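Local coordinates for protein S-adenosylmethionine:tRNA ribosyltransferase-isomerase (Thermotoga maritima, PDB 1VKY) that probably transfers and isomerizes the ribose of S-adenosylmethionine onto preQ1-modified tRNA, yielding epoxyqueuosine on the way to queuosine, at residues 21-24 with 25-28. Residues are numbered along the deposited sequence; the frame is centred on the assembly and turned at random.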
# COMPACT_ATOMS: atom_id res chain seq x y z
N GLU B 21 -7.36 20.45 -5.99
CA GLU B 21 -5.92 20.36 -6.19
C GLU B 21 -5.32 19.61 -5.04
O GLU B 21 -5.37 20.09 -3.92
CB GLU B 21 -5.28 21.76 -6.30
N LEU B 22 -4.77 18.44 -5.32
CA LEU B 22 -4.18 17.57 -4.30
C LEU B 22 -2.65 17.50 -4.53
O LEU B 22 -2.23 16.83 -5.49
CB LEU B 22 -4.75 16.16 -4.43
CG LEU B 22 -4.21 15.07 -3.50
CD1 LEU B 22 -4.15 15.56 -2.05
CD2 LEU B 22 -5.01 13.73 -3.61
N PRO B 23 -1.84 18.12 -3.67
CA PRO B 23 -0.39 17.99 -3.79
C PRO B 23 -0.01 16.51 -3.71
O PRO B 23 -0.41 15.81 -2.77
CB PRO B 23 0.16 18.79 -2.61
CG PRO B 23 -0.95 19.71 -2.22
CD PRO B 23 -2.20 18.96 -2.51
N PRO B 24 0.78 16.02 -4.67
CA PRO B 24 0.99 14.59 -4.79
C PRO B 24 1.66 14.02 -3.56
O PRO B 24 1.49 12.85 -3.26
CB PRO B 24 1.87 14.46 -6.06
CG PRO B 24 2.46 15.75 -6.28
CD PRO B 24 1.50 16.77 -5.72
N GLU B 25 2.41 14.85 -2.84
CA GLU B 25 3.14 14.38 -1.67
C GLU B 25 2.18 13.97 -0.52
O GLU B 25 2.56 13.26 0.38
CB GLU B 25 4.21 15.39 -1.17
CG GLU B 25 3.76 16.72 -0.62
CD GLU B 25 3.49 17.77 -1.66
OE1 GLU B 25 3.35 17.39 -2.83
OE2 GLU B 25 3.40 18.99 -1.32
N LEU B 26 0.92 14.40 -0.60
CA LEU B 26 -0.04 14.07 0.45
C LEU B 26 -0.69 12.71 0.30
O LEU B 26 -1.37 12.24 1.22
CB LEU B 26 -1.11 15.18 0.54
CG LEU B 26 -0.54 16.55 0.93
CD1 LEU B 26 -1.70 17.56 1.13
CD2 LEU B 26 0.25 16.43 2.19
N ILE B 27 -0.46 12.06 -0.84
CA ILE B 27 -0.94 10.69 -1.01
C ILE B 27 0.01 9.74 -0.29
O ILE B 27 1.12 9.52 -0.74
CB ILE B 27 -1.11 10.34 -2.49
CG1 ILE B 27 -2.09 11.32 -3.14
CG2 ILE B 27 -1.53 8.89 -2.68
CD1 ILE B 27 -2.29 11.12 -4.58
N ALA B 28 -0.46 9.18 0.82
CA ALA B 28 0.34 8.35 1.71
C ALA B 28 0.73 7.00 1.08
O ALA B 28 -0.07 6.37 0.41
CB ALA B 28 -0.41 8.11 2.97
O HOH W 1 2.89 10.68 -2.34
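Leu22 and Ile27 meet across a tight proline-led turn, a compact case of side chains packing round two successive i-to-i+3 backbone bonds. With CG anti to the backbone N (chi1 177°), Leu22 sends CD2 to within 3.8 Å of Ile27 CG1, the two side chains crossing at about a right angle, while its CD1 lies 4.0 Å from Leu26 CB. Leu26 in turn brings CD1 alongside the Pro23 ring, 3.9 Å from Pro23 CD. Two backbone bonds hold the turn: Leu26 N donates to Pro23 O (2.9 Å), and Ile27 N to Pro24 O (3.2 Å); a water bridges Pro24 O and Ile27 O. With chi1 at 66° and a bend at chi2 (-83°), Glu25 turns its carboxylate back against the prolines, OE1 3.5 Å from Pro24 CD, and OE2 forms a salt bridge with Arg334. A glycine in place of Pro24 lacks the ring, which would probably let the backbone turn more freely, leave the Glu25 carboxylate less well held and lose the packing on Leu305 of the second subunit. Leu26 and Ala28 make backbone hydrogen bonds with Phe337, before strand 343-346; the consecutive i-to-i+3 bonds are characteristic of a single 3-10 turn.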